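Local structure of MerB2 (Bacillus megaterium, 5C17) at residues 152-157 against 166-171; 8-13 against 158-163; 102-107 against 198-203; 12-17 against 65-70. The protein probably acts as an alkylmercury lyase, cleaving the carbon-mercury bond of organomercurials, and here holds a mercury(II) ion together with a dimercaptobutanediol. All blocks are in the same frame, centred on the assembly; numbering follows the deposited sequence.

In the fold
Contacts 1, 2 and 3 supply six of the eight residues of the DTV pocket: Phe154 and Asp155, Phe10 and Trp160, and Cys102 and Ser105 in turn; Thr164 and Cys165 are the others. DTV S4 lies 2.6 Å from the mercury. Contact 4 lies beside the pocket, the Leu14 side chain about 7 Å from DTV. Contacts 2 and 4 both use helix 5-17, their centres about 6 Å apart, and Trp160 N probably bonds to Arg65 O at 3.0 Å. Contact 1 is tied to contact 4 by the salt bridge from Lys17 NZ to Glu157 OE2 (2.8 Å), and to contact 3 by a probable hydrogen bond between Tyr170 OH and Thr106 OG1 (2.8 Å).

Contact 1. Residues 152-157 against 166-171; sequences VPFDSE and KQIHYF. With DTV ((2S,3S)-1,4-dimercaptobutane-2,3-diol), chain D.
The Phe154 ring has DTV C1 over one face, 3.7 Å above the plane and displaced toward the rim, and meets Ile168 obliquely, Phe154 CE1 lying 4.1 Å from Ile168 CD1. The DTV chain continues along the ring, so that Phe154 CZ comes within 3.5 Å of DTV C4. With CG anti to the carbonyl carbon (chi1 -67°), the phenyl group turns its face to the ligand, and it also packs edge-to-face with Phe10. Its side chain and that of Ile168 run at about a right angle; Phe154 lines the ligand pocket, with Ile168 CD1 next to it, 4.1 Å from DTV C4. The contact sits just past the paired part of strands 148-151 and 169-171, which run antiparallel, where the first gives way to a loop. There Val152 points into the other segment: its CG1 lies 3.8 Å from Gln167 O, while both methyls rest against Gln167 CB. With an alanine at Phe154, DTV C1 and C4 would be likely to lose the ring face they pack on, and a gap would open beside Ile168 CD1. Further along, an Asx turn, Glu157 N to Asp155 OD1 (3.1 Å), bends the loop, and Asp155 O approaches DTV S1 to 3.5 Å.

Contact 2. Residues 8-13 against 158-163; sequences KKFYEL and APWAGG. With DTV ((2S,3S)-1,4-dimercaptobutane-2,3-diol), chain D.
Trp160 reaches Phe10 and Tyr11 from a short helix that Ala158 and Pro159 lead into. Ala158 O lies in the indole plane, at its edge, and Pro159 takes the N-cap position. The Trp160 ring extends toward helix 5-17. Its CZ2 arrives at the edge of the Phe10 ring, near that ring's plane, 4.0 Å from Phe10 CZ. Tyr11 CE1 in turn comes to the indole edge, 4.2 Å from Trp160 CH2, the two side chains crossing at about a right angle. One indole face carries DTV: O3 stands 3.3 Å above the plane, toward the rim, and C2 is 3.6 Å from Trp160 CG. Phe10 CZ also meets DTV C1, at 3.8 Å. A serine replacing Trp160 would probably strip the ligand of this flat support and leave Phe10 CZ and Tyr11 CE1 without their neighbour. Beyond it, Gly163 N bonds back to Trp160 O at 3.0 Å. Phe10 and Trp160 thus make up an aromatic side of the DTV pocket.

Contact 3. Residues 102-107 against 198-203; sequences CAISTL and LSFGNE. With HG (mercury (II) ion), chain B.
Cys102 SG is gripped from two sides, binding the mercury at 2.4 Å and accepting a nearly straight bond from Ser105 N (3.5 Å, 163° at the hydrogen). This is an N-cap, with the metal ligand heading helix 103-113; SG sits between the backbone N and the carbonyl carbon (chi1 73°), which turns it toward the backbone of the first turn. Cys165, DTV S4 and a water, 2.5 Å from the mercury and donating to Ser105 OG, complete the site. Away from the metal, the helix packs against helix 194-207 mainly through apolar side chains, though Thr111 OG1 also bonds to Leu198 O. The two backbones come nearest at Leu107 and Leu198, whose CA atoms are 4.9 Å apart. There the leucines cross obliquely, CD2 to CD2 at 4.0 Å, and Leu198 CD2 also rests 3.5 Å from Leu107 O. One turn earlier, Ile104 CG2 approaches the Phe200 ring obliquely, 3.9 Å from CD2. Phe200 extends this packing to Leu7 of helix 5-17, while Ile149 of strand 148-151 touches Ile104 and Leu107. Within the first turn, Thr106 OG1 donates to Ala103 O at 2.7 Å, tilted 20° from the carbonyl plane.

Contact 4. Residues 12-17 against 65-70; sequences ELLLAK and RQMIVR
Leu14 and Arg65 bring the backbones nearest, yet their CA atoms remain 10.7 Å apart, so helix 5-17 meets the turn after helix 52-64 through side chains. Leu14 CD1 lies over one face of the Arg65 guanidinium, 3.8 Å from NH1, as the two side chains slide past each other in opposite directions. The other methyl, Leu14 CD2, meets Met67 CE tip to tip at 3.9 Å; with CG anti to the backbone N (chi1 -176°), Leu14 spreads its branches to both partners. Lys17 crosses Arg65 at about a right angle, its CB 3.9 Å from NH2. Although Lys17 NZ and Arg65 NH2 are just 5.0 Å apart, both pair with Glu157 OE2, which probably offsets their like charges, and Arg65 NH1 bonds to Ser156 O. A water in the guanidinium plane accepts from Arg65 NE (2.9 Å) and donates to Lys17 O (3.2 Å), bridging to the last turn of helix 5-17. Gln66, with positive phi, completes a Schellman motif that ends helix 52-64 and leads into strand 68-70.

Contact 1. Residues 152-157 against 166-171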
loop_
_atom_site.group_PDB
_atom_site.type_symbol
_atom_site.label_atom_id
_atom_site.label_comp_id
_atom_site.label_asym_id
_atom_site.label_seq_id
_atom_site.Cartn_x
_atom_site.Cartn_y
_atom_site.Cartn_z
ATOM N N VAL A 152 -1.011 6.924 10.883
ATOM C CA VAL A 152 -0.999 6.451 12.255
ATOM C C VAL A 152 0.308 5.723 12.512
ATOM O O VAL A 152 1.002 5.332 11.574
ATOM C CB VAL A 152 -2.198 5.518 12.560
ATOM C CG1 VAL A 152 -3.500 6.275 12.403
ATOM C CG2 VAL A 152 -2.192 4.262 11.681
ATOM N N PRO A 153 0.649 5.506 13.789
ATOM C CA PRO A 153 1.906 4.813 14.083
ATOM C C PRO A 153 1.938 3.421 13.457
ATOM O O PRO A 153 0.962 2.682 13.526
ATOM C CB PRO A 153 1.907 4.738 15.610
ATOM C CG PRO A 153 1.080 5.893 16.037
ATOM C CD PRO A 153 -0.002 5.997 15.014
ATOM N N PHE A 154 3.046 3.055 12.830
ATOM C CA PHE A 154 3.124 1.757 12.234
ATOM C C PHE A 154 3.483 0.770 13.377
ATOM O O PHE A 154 4.107 1.079 14.342
ATOM C CB PHE A 154 4.048 1.652 10.958
ATOM C CG PHE A 154 3.560 2.426 9.712
ATOM C CD1 PHE A 154 2.405 3.188 9.708
ATOM C CD2 PHE A 154 4.253 2.314 8.532
ATOM C CE1 PHE A 154 1.995 3.860 8.580
ATOM C CE2 PHE A 154 3.840 2.980 7.397
ATOM C CZ PHE A 154 2.709 3.758 7.435
ATOM N N ASP A 155 3.052 -0.430 13.145
ATOM C CA ASP A 155 2.771 -1.527 14.116
ATOM C C ASP A 155 3.199 -2.811 13.342
ATOM O O ASP A 155 2.620 -3.133 12.390
ATOM C CB ASP A 155 1.241 -1.447 14.462
ATOM C CG ASP A 155 0.715 -2.486 15.464
ATOM O OD1 ASP A 155 1.119 -3.633 15.500
ATOM O OD2 ASP A 155 -0.252 -2.162 16.162
ATOM N N SER A 156 4.237 -3.445 13.742
ATOM C CA SER A 156 4.710 -4.692 13.116
ATOM C C SER A 156 3.801 -5.901 13.288
ATOM O O SER A 156 3.999 -6.863 12.612
ATOM C CB SER A 156 6.015 -5.090 13.675
ATOM O OG SER A 156 5.876 -5.479 14.968
ATOM N N GLU A 157 2.790 -5.807 14.135
ATOM C CA GLU A 157 1.864 -6.918 14.274
ATOM C C GLU A 157 0.482 -6.594 13.740
ATOM O O GLU A 157 -0.361 -7.465 13.663
ATOM C CB GLU A 157 1.792 -7.358 15.735
ATOM C CG GLU A 157 2.993 -8.158 16.165
ATOM C CD GLU A 157 3.121 -9.492 15.434
ATOM O OE1 GLU A 157 2.117 -10.226 15.299
ATOM O OE2 GLU A 157 4.242 -9.815 14.991
ATOM N N LYS A 166 -6.849 0.980 6.730
ATOM C CA LYS A 166 -8.166 1.597 6.924
ATOM C C LYS A 166 -8.122 2.825 7.837
ATOM O O LYS A 166 -9.103 3.553 7.938
ATOM C CB LYS A 166 -9.180 0.585 7.491
ATOM C CG LYS A 166 -9.559 -0.550 6.547
ATOM C CD LYS A 166 -10.480 -1.590 7.233
ATOM C CE LYS A 166 -11.869 -1.042 7.603
ATOM N NZ LYS A 166 -12.721 -2.088 8.226
ATOM N N GLN A 167 -6.994 3.044 8.498
ATOM C CA GLN A 167 -6.816 4.181 9.408
ATOM C C GLN A 167 -6.054 5.352 8.784
ATOM O O GLN A 167 -5.901 6.392 9.416
ATOM C CB GLN A 167 -6.078 3.716 10.663
ATOM C CG GLN A 167 -6.803 2.637 11.469
ATOM C CD GLN A 167 -5.932 2.096 12.583
ATOM O OE1 GLN A 167 -5.566 0.921 12.582
ATOM N NE2 GLN A 167 -5.574 2.956 13.528
ATOM N N ILE A 168 -5.591 5.174 7.547
ATOM C CA ILE A 168 -4.835 6.168 6.817
ATOM C C ILE A 168 -5.790 6.793 5.798
ATOM O O ILE A 168 -6.540 6.114 5.207
ATOM C CB ILE A 168 -3.641 5.503 6.123
ATOM C CG1 ILE A 168 -2.629 4.993 7.165
ATOM C CG2 ILE A 168 -3.033 6.403 5.041
ATOM C CD1 ILE A 168 -1.627 4.006 6.628
ATOM N N HIS A 169 -5.696 8.106 5.657
ATOM C CA HIS A 169 -6.593 8.850 4.799
ATOM C C HIS A 169 -5.932 10.010 4.069
ATOM O O HIS A 169 -4.939 10.555 4.464
ATOM C CB HIS A 169 -7.703 9.478 5.673
ATOM C CG HIS A 169 -8.390 8.519 6.580
ATOM N ND1 HIS A 169 -9.150 7.472 6.122
ATOM C CD2 HIS A 169 -8.437 8.469 7.921
ATOM C CE1 HIS A 169 -9.621 6.809 7.153
ATOM N NE2 HIS A 169 -9.190 7.385 8.249
ATOM N N TYR A 170 -6.555 10.351 2.953
ATOM C CA TYR A 170 -6.322 11.603 2.247
ATOM C C TYR A 170 -7.324 12.597 2.847
ATOM O O TYR A 170 -8.439 12.279 3.107
ATOM C CB TYR A 170 -6.607 11.535 0.739
ATOM C CG TYR A 170 -5.418 11.222 -0.182
ATOM C CD1 TYR A 170 -4.299 12.022 -0.236
ATOM C CD2 TYR A 170 -5.464 10.147 -1.034
ATOM C CE1 TYR A 170 -3.281 11.753 -1.089
ATOM C CE2 TYR A 170 -4.425 9.862 -1.880
ATOM C CZ TYR A 170 -3.323 10.670 -1.901
ATOM O OH TYR A 170 -2.271 10.463 -2.722
ATOM N N PHE A 171 -6.860 13.816 3.029
ATOM C CA PHE A 171 -7.691 14.950 3.398
ATOM C C PHE A 171 -7.440 16.086 2.391
ATOM O O PHE A 171 -6.326 16.348 1.975
ATOM C CB PHE A 171 -7.520 15.437 4.848
ATOM C CG PHE A 171 -8.113 14.498 5.854
ATOM C CD1 PHE A 171 -9.479 14.360 5.961
ATOM C CD2 PHE A 171 -7.312 13.695 6.654
ATOM C CE1 PHE A 171 -10.027 13.468 6.833
ATOM C CE2 PHE A 171 -7.869 12.802 7.560
ATOM C CZ PHE A 171 -9.233 12.700 7.638
HETATM S S1 DTV D . 1.457 -1.344 9.595
HETATM C C1 DTV D . 1.748 -0.419 8.088
HETATM C C2 DTV D . 0.990 -0.964 6.889
HETATM O O2 DTV D . -0.387 -0.797 7.078
HETATM C C3 DTV D . 1.367 -0.291 5.565
HETATM O O3 DTV D . 2.730 -0.545 5.287
HETATM C C4 DTV D . 1.132 1.211 5.560
HETATM S S4 DTV D . 0.984 1.873 3.905
#

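Contact 2. Residues 8-13 against 158-163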
loop_
_atom_site.group_PDB
_atom_site.type_symbol
_atom_site.label_atom_id
_atom_site.label_comp_id
_atom_site.label_asym_id
_atom_site.label_seq_id
_atom_site.Cartn_x
_atom_site.Cartn_y
_atom_site.Cartn_z
ATOM N N LYS A 8 12.163 2.608 8.403
ATOM C CA LYS A 8 13.216 1.626 8.150
ATOM C C LYS A 8 13.206 0.563 9.235
ATOM O O LYS A 8 13.295 -0.642 8.950
ATOM C CB LYS A 8 14.589 2.307 8.121
ATOM C CG LYS A 8 14.677 3.461 7.163
ATOM C CD LYS A 8 16.059 4.077 7.137
ATOM C CE LYS A 8 16.184 5.056 5.983
ATOM N NZ LYS A 8 17.579 5.507 5.818
ATOM N N LYS A 9 13.093 0.995 10.489
ATOM C CA LYS A 9 13.116 0.064 11.610
ATOM C C LYS A 9 11.865 -0.816 11.642
ATOM O O LYS A 9 11.935 -1.983 12.020
ATOM C CB LYS A 9 13.291 0.798 12.948
ATOM C CG LYS A 9 14.607 1.555 13.084
ATOM C CD LYS A 9 15.818 0.663 12.979
ATOM C CE LYS A 9 17.093 1.494 13.123
ATOM N NZ LYS A 9 18.324 0.664 13.202
ATOM N N PHE A 10 10.726 -0.255 11.239
ATOM C CA PHE A 10 9.497 -1.033 11.081
ATOM C C PHE A 10 9.707 -2.192 10.122
ATOM O O PHE A 10 9.351 -3.331 10.422
ATOM C CB PHE A 10 8.349 -0.115 10.621
ATOM C CG PHE A 10 7.191 -0.837 9.952
ATOM C CD1 PHE A 10 6.174 -1.429 10.701
ATOM C CD2 PHE A 10 7.092 -0.871 8.568
ATOM C CE1 PHE A 10 5.114 -2.073 10.063
ATOM C CE2 PHE A 10 6.033 -1.517 7.937
ATOM C CZ PHE A 10 5.048 -2.100 8.684
ATOM N N TYR A 11 10.298 -1.921 8.962
ATOM C CA TYR A 11 10.485 -2.978 7.990
ATOM C C TYR A 11 11.527 -3.986 8.438
ATOM O O TYR A 11 11.390 -5.175 8.140
ATOM C CB TYR A 11 10.891 -2.393 6.650
ATOM C CG TYR A 11 9.765 -1.864 5.813
ATOM C CD1 TYR A 11 8.794 -2.709 5.304
ATOM C CD2 TYR A 11 9.702 -0.531 5.483
ATOM C CE1 TYR A 11 7.779 -2.239 4.508
ATOM C CE2 TYR A 11 8.693 -0.038 4.676
ATOM C CZ TYR A 11 7.731 -0.891 4.192
ATOM O OH TYR A 11 6.738 -0.399 3.380
ATOM N N GLU A 12 12.571 -3.541 9.133
ATOM C CA GLU A 12 13.563 -4.487 9.626
ATOM C C GLU A 12 12.943 -5.437 10.652
ATOM O O GLU A 12 13.232 -6.640 10.649
ATOM C CB GLU A 12 14.768 -3.766 10.213
ATOM C CG GLU A 12 15.634 -3.114 9.150
ATOM C CD GLU A 12 16.859 -2.451 9.721
ATOM O OE1 GLU A 12 17.679 -1.968 8.905
ATOM O OE2 GLU A 12 17.013 -2.416 10.970
ATOM N N LEU A 13 12.102 -4.896 11.536
ATOM C CA LEU A 13 11.424 -5.726 12.531
ATOM C C LEU A 13 10.467 -6.711 11.845
ATOM O O LEU A 13 10.414 -7.897 12.169
ATOM C CB LEU A 13 10.672 -4.861 13.542
ATOM C CG LEU A 13 9.854 -5.606 14.600
ATOM C CD1 LEU A 13 10.704 -6.572 15.406
ATOM C CD2 LEU A 13 9.179 -4.593 15.515
ATOM N N ALA A 158 0.266 -5.345 13.340
ATOM C CA ALA A 158 -1.030 -4.922 12.857
ATOM C C ALA A 158 -1.232 -5.438 11.446
ATOM O O ALA A 158 -0.309 -5.389 10.649
ATOM C CB ALA A 158 -1.122 -3.407 12.872
ATOM N N PRO A 159 -2.437 -5.937 11.148
ATOM C CA PRO A 159 -2.699 -6.295 9.759
ATOM C C PRO A 159 -2.752 -5.055 8.868
ATOM O O PRO A 159 -3.104 -3.965 9.344
ATOM C CB PRO A 159 -4.063 -6.990 9.820
ATOM C CG PRO A 159 -4.708 -6.475 11.057
ATOM C CD PRO A 159 -3.601 -6.193 12.020
ATOM N N TRP A 160 -2.413 -5.213 7.596
ATOM C CA TRP A 160 -2.316 -4.077 6.687
ATOM C C TRP A 160 -3.677 -3.753 6.029
ATOM O O TRP A 160 -4.344 -2.798 6.419
ATOM C CB TRP A 160 -1.266 -4.316 5.592
ATOM C CG TRP A 160 0.207 -4.394 5.992
ATOM C CD1 TRP A 160 0.735 -4.822 7.180
ATOM C CD2 TRP A 160 1.334 -4.066 5.149
ATOM N NE1 TRP A 160 2.120 -4.738 7.141
ATOM C CE2 TRP A 160 2.505 -4.285 5.903
ATOM C CE3 TRP A 160 1.456 -3.601 3.824
ATOM C CZ2 TRP A 160 3.785 -4.064 5.377
ATOM C CZ3 TRP A 160 2.731 -3.361 3.319
ATOM C CH2 TRP A 160 3.873 -3.596 4.095
ATOM N N ALA A 161 -4.108 -4.546 5.044
ATOM C CA ALA A 161 -5.197 -4.113 4.159
ATOM C C ALA A 161 -6.482 -3.765 4.905
ATOM O O ALA A 161 -7.136 -2.776 4.589
ATOM C CB ALA A 161 -5.485 -5.184 3.115
ATOM N N GLY A 162 -6.841 -4.582 5.890
ATOM C CA GLY A 162 -8.070 -4.385 6.643
ATOM C C GLY A 162 -7.843 -3.877 8.055
ATOM O O GLY A 162 -8.748 -3.917 8.901
ATOM N N GLY A 163 -6.633 -3.391 8.306
ATOM C CA GLY A 163 -6.234 -2.902 9.615
ATOM C C GLY A 163 -5.689 -1.491 9.496
ATOM O O GLY A 163 -6.445 -0.530 9.397
HETATM S S1 DTV D . 1.457 -1.344 9.595
HETATM C C1 DTV D . 1.748 -0.419 8.088
HETATM C C2 DTV D . 0.990 -0.964 6.889
HETATM O O2 DTV D . -0.387 -0.797 7.078
HETATM C C3 DTV D . 1.367 -0.291 5.565
HETATM O O3 DTV D . 2.730 -0.545 5.287
HETATM C C4 DTV D . 1.132 1.211 5.560
HETATM S S4 DTV D . 0.984 1.873 3.905
#

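Contact 3. Residues 102-107 against 198-203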
loop_
_atom_site.group_PDB
_atom_site.type_symbol
_atom_site.label_atom_id
_atom_site.label_comp_id
_atom_site.label_asym_id
_atom_site.label_seq_id
_atom_site.Cartn_x
_atom_site.Cartn_y
_atom_site.Cartn_z
ATOM N N CYS A 102 -4.433 2.413 0.440
ATOM C CA CYS A 102 -4.560 3.652 1.197
ATOM C C CYS A 102 -3.841 4.786 0.480
ATOM O O CYS A 102 -3.153 4.591 -0.522
ATOM C CB CYS A 102 -4.002 3.491 2.614
ATOM S SG CYS A 102 -2.194 3.420 2.678
ATOM N N ALA A 103 -3.975 5.975 1.044
ATOM C CA ALA A 103 -3.372 7.178 0.479
ATOM C C ALA A 103 -1.856 7.072 0.381
ATOM O O ALA A 103 -1.252 7.493 -0.601
ATOM C CB ALA A 103 -3.744 8.367 1.320
ATOM N N ILE A 104 -1.223 6.547 1.416
ATOM C CA ILE A 104 0.235 6.430 1.370
ATOM C C ILE A 104 0.644 5.511 0.223
ATOM O O ILE A 104 1.584 5.829 -0.515
ATOM C CB ILE A 104 0.816 5.940 2.699
ATOM C CG1 ILE A 104 0.630 7.018 3.778
ATOM C CG2 ILE A 104 2.284 5.602 2.536
ATOM C CD1 ILE A 104 1.012 6.559 5.173
ATOM N N SER A 105 -0.050 4.381 0.072
ATOM C CA SER A 105 0.269 3.412 -0.960
ATOM C C SER A 105 0.218 4.039 -2.348
ATOM O O SER A 105 1.021 3.708 -3.213
ATOM C CB SER A 105 -0.681 2.205 -0.894
ATOM O OG SER A 105 -0.514 1.485 0.314
ATOM N N THR A 106 -0.750 4.936 -2.578
ATOM C CA THR A 106 -0.864 5.557 -3.910
ATOM C C THR A 106 0.443 6.190 -4.372
ATOM O O THR A 106 0.747 6.205 -5.562
ATOM C CB THR A 106 -1.988 6.650 -4.027
ATOM O OG1 THR A 106 -1.716 7.794 -3.208
ATOM C CG2 THR A 106 -3.354 6.080 -3.708
ATOM N N LEU A 107 1.181 6.776 -3.430
ATOM C CA LEU A 107 2.410 7.494 -3.752
ATOM C C LEU A 107 3.636 6.604 -3.578
ATOM O O LEU A 107 4.533 6.581 -4.433
ATOM C CB LEU A 107 2.496 8.759 -2.901
ATOM C CG LEU A 107 1.478 9.833 -3.325
ATOM C CD1 LEU A 107 1.282 10.850 -2.250
ATOM C CD2 LEU A 107 1.874 10.517 -4.620
ATOM N N LEU A 198 5.810 9.854 -1.022
ATOM C CA LEU A 198 6.606 9.385 -2.151
ATOM C C LEU A 198 7.894 8.747 -1.680
ATOM O O LEU A 198 8.293 7.695 -2.172
ATOM C CB LEU A 198 6.919 10.527 -3.109
ATOM C CG LEU A 198 5.848 10.867 -4.128
ATOM C CD1 LEU A 198 6.180 12.173 -4.818
ATOM C CD2 LEU A 198 5.718 9.747 -5.150
ATOM N N SER A 199 8.554 9.387 -0.721
ATOM C CA SER A 199 9.841 8.887 -0.254
ATOM C C SER A 199 9.702 7.540 0.468
ATOM O O SER A 199 10.656 6.771 0.543
ATOM C CB SER A 199 10.509 9.911 0.659
ATOM O OG SER A 199 9.959 9.838 1.948
ATOM N N PHE A 200 8.511 7.235 0.976
ATOM C CA PHE A 200 8.311 5.966 1.662
ATOM C C PHE A 200 8.549 4.769 0.730
ATOM O O PHE A 200 8.869 3.689 1.186
ATOM C CB PHE A 200 6.899 5.868 2.224
ATOM C CG PHE A 200 6.723 6.502 3.580
ATOM C CD1 PHE A 200 7.595 7.468 4.058
ATOM C CD2 PHE A 200 5.674 6.105 4.385
ATOM C CE1 PHE A 200 7.404 8.026 5.325
ATOM C CE2 PHE A 200 5.478 6.662 5.647
ATOM C CZ PHE A 200 6.341 7.620 6.109
ATOM N N GLY A 201 8.404 4.970 -0.573
ATOM C CA GLY A 201 8.640 3.890 -1.514
ATOM C C GLY A 201 10.070 3.402 -1.481
ATOM O O GLY A 201 10.331 2.268 -1.864
ATOM N N ASN A 202 11.007 4.249 -1.048
ATOM C CA ASN A 202 12.391 3.824 -0.856
ATOM C C ASN A 202 12.472 2.623 0.081
ATOM O O ASN A 202 13.158 1.635 -0.202
ATOM C CB ASN A 202 13.232 4.953 -0.242
ATOM C CG ASN A 202 13.513 6.091 -1.209
ATOM O OD1 ASN A 202 13.273 5.984 -2.401
ATOM N ND2 ASN A 202 14.045 7.195 -0.685
ATOM N N GLU A 203 11.748 2.707 1.186
ATOM C CA GLU A 203 11.800 1.689 2.211
ATOM C C GLU A 203 11.039 0.431 1.760
ATOM O O GLU A 203 11.430 -0.683 2.083
ATOM C CB GLU A 203 11.263 2.248 3.530
ATOM C CG GLU A 203 12.288 3.106 4.299
ATOM C CD GLU A 203 12.455 4.532 3.765
ATOM O OE1 GLU A 203 13.440 5.185 4.168
ATOM O OE2 GLU A 203 11.607 5.019 2.982
HETATM HG HG HG B . -1.505 1.280 3.435
HETATM O O HOH W 1 -0.199 -0.546 2.417
#

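Contact 4. Residues 12-17 against 65-70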
loop_
_atom_site.group_PDB
_atom_site.type_symbol
_atom_site.label_atom_id
_atom_site.label_comp_id
_atom_site.label_asym_id
_atom_site.label_seq_id
_atom_site.Cartn_x
_atom_site.Cartn_y
_atom_site.Cartn_z
ATOM N N GLU A 12 12.571 -3.541 9.133
ATOM C CA GLU A 12 13.563 -4.487 9.626
ATOM C C GLU A 12 12.943 -5.437 10.652
ATOM O O GLU A 12 13.232 -6.640 10.649
ATOM C CB GLU A 12 14.768 -3.766 10.213
ATOM C CG GLU A 12 15.634 -3.114 9.150
ATOM C CD GLU A 12 16.859 -2.451 9.721
ATOM O OE1 GLU A 12 17.679 -1.968 8.905
ATOM O OE2 GLU A 12 17.013 -2.416 10.970
ATOM N N LEU A 13 12.102 -4.896 11.536
ATOM C CA LEU A 13 11.424 -5.726 12.531
ATOM C C LEU A 13 10.467 -6.711 11.845
ATOM O O LEU A 13 10.414 -7.897 12.169
ATOM C CB LEU A 13 10.672 -4.861 13.542
ATOM C CG LEU A 13 9.854 -5.606 14.600
ATOM C CD1 LEU A 13 10.704 -6.572 15.406
ATOM C CD2 LEU A 13 9.179 -4.593 15.515
ATOM N N LEU A 14 9.723 -6.226 10.865
ATOM C CA LEU A 14 8.812 -7.093 10.123
ATOM C C LEU A 14 9.572 -8.224 9.403
ATOM O O LEU A 14 9.153 -9.379 9.447
ATOM C CB LEU A 14 8.001 -6.264 9.123
ATOM C CG LEU A 14 6.936 -6.997 8.321
ATOM C CD1 LEU A 14 5.935 -7.717 9.189
ATOM C CD2 LEU A 14 6.248 -5.984 7.436
ATOM N N LEU A 15 10.677 -7.909 8.732
ATOM C CA LEU A 15 11.460 -8.957 8.077
ATOM C C LEU A 15 11.947 -10.008 9.075
ATOM O O LEU A 15 11.968 -11.206 8.768
ATOM C CB LEU A 15 12.657 -8.351 7.347
ATOM C CG LEU A 15 12.358 -7.685 6.013
ATOM C CD1 LEU A 15 13.526 -6.843 5.527
ATOM C CD2 LEU A 15 11.995 -8.740 4.964
ATOM N N ALA A 16 12.336 -9.566 10.269
ATOM C CA ALA A 16 12.782 -10.484 11.307
ATOM C C ALA A 16 11.658 -11.444 11.721
ATOM O O ALA A 16 11.917 -12.604 12.065
ATOM C CB ALA A 16 13.280 -9.702 12.516
ATOM N N LYS A 17 10.421 -10.951 11.697
ATOM C CA LYS A 17 9.248 -11.727 12.122
ATOM C C LYS A 17 8.726 -12.692 11.060
ATOM O O LYS A 17 8.082 -13.686 11.382
ATOM C CB LYS A 17 8.100 -10.777 12.497
ATOM C CG LYS A 17 8.311 -10.001 13.762
ATOM C CD LYS A 17 7.281 -8.864 13.895
ATOM C CE LYS A 17 7.293 -8.285 15.284
ATOM N NZ LYS A 17 6.639 -9.197 16.254
ATOM N N ARG A 65 -1.764 -11.660 8.108
ATOM C CA ARG A 65 -1.252 -10.309 8.350
ATOM C C ARG A 65 -1.866 -9.290 7.384
ATOM O O ARG A 65 -1.593 -8.103 7.472
ATOM C CB ARG A 65 0.272 -10.293 8.202
ATOM C CG ARG A 65 0.999 -11.014 9.312
ATOM C CD ARG A 65 2.505 -10.983 9.107
ATOM N NE ARG A 65 3.250 -11.434 10.276
ATOM C CZ ARG A 65 3.570 -10.652 11.293
ATOM N NH1 ARG A 65 3.214 -9.379 11.284
ATOM N NH2 ARG A 65 4.248 -11.147 12.321
ATOM N N GLN A 66 -2.717 -9.766 6.489
ATOM C CA GLN A 66 -3.348 -8.941 5.458
ATOM C C GLN A 66 -2.314 -8.122 4.683
ATOM O O GLN A 66 -2.573 -7.002 4.257
ATOM C CB GLN A 66 -4.445 -8.065 6.055
ATOM C CG GLN A 66 -5.512 -8.872 6.749
ATOM C CD GLN A 66 -6.650 -8.026 7.289
ATOM O OE1 GLN A 66 -6.515 -6.829 7.489
ATOM N NE2 GLN A 66 -7.782 -8.661 7.528
ATOM N N MET A 67 -1.148 -8.737 4.490
ATOM C CA MET A 67 -0.123 -8.222 3.590
ATOM C C MET A 67 -0.359 -8.636 2.153
ATOM O O MET A 67 0.223 -8.055 1.232
ATOM C CB MET A 67 1.257 -8.673 4.050
ATOM C CG MET A 67 1.689 -7.982 5.329
ATOM S SD MET A 67 3.214 -8.627 6.025
ATOM C CE MET A 67 4.352 -8.148 4.736
ATOM N N ILE A 68 -1.212 -9.640 1.987
ATOM C CA ILE A 68 -1.811 -9.998 0.707
ATOM C C ILE A 68 -3.304 -10.142 0.952
ATOM O O ILE A 68 -3.739 -10.355 2.093
ATOM C CB ILE A 68 -1.229 -11.302 0.104
ATOM C CG1 ILE A 68 -1.561 -12.517 0.983
ATOM C CG2 ILE A 68 0.277 -11.170 -0.096
ATOM C CD1 ILE A 68 -1.111 -13.833 0.395
ATOM N N VAL A 69 -4.070 -9.998 -0.122
ATOM C CA VAL A 69 -5.526 -10.124 -0.080
ATOM C C VAL A 69 -5.955 -11.183 -1.065
ATOM O O VAL A 69 -5.499 -11.189 -2.201
ATOM C CB VAL A 69 -6.243 -8.783 -0.384
ATOM C CG1 VAL A 69 -7.745 -8.985 -0.652
ATOM C CG2 VAL A 69 -6.023 -7.823 0.760
ATOM N N ARG A 70 -6.829 -12.069 -0.600
ATOM C CA ARG A 70 -7.400 -13.110 -1.443
ATOM C C ARG A 70 -8.885 -12.894 -1.563
ATOM O O ARG A 70 -9.550 -12.577 -0.578
ATOM C CB ARG A 70 -7.155 -14.503 -0.851
ATOM C CG ARG A 70 -5.692 -14.931 -0.903
ATOM C CD ARG A 70 -5.446 -16.312 -0.310
ATOM N NE ARG A 70 -5.687 -16.360 1.133
ATOM C CZ ARG A 70 -5.287 -17.351 1.927
ATOM N NH1 ARG A 70 -5.554 -17.322 3.227
ATOM N NH2 ARG A 70 -4.619 -18.383 1.428
HETATM O O HOH W 2 4.864 -13.691 11.030
#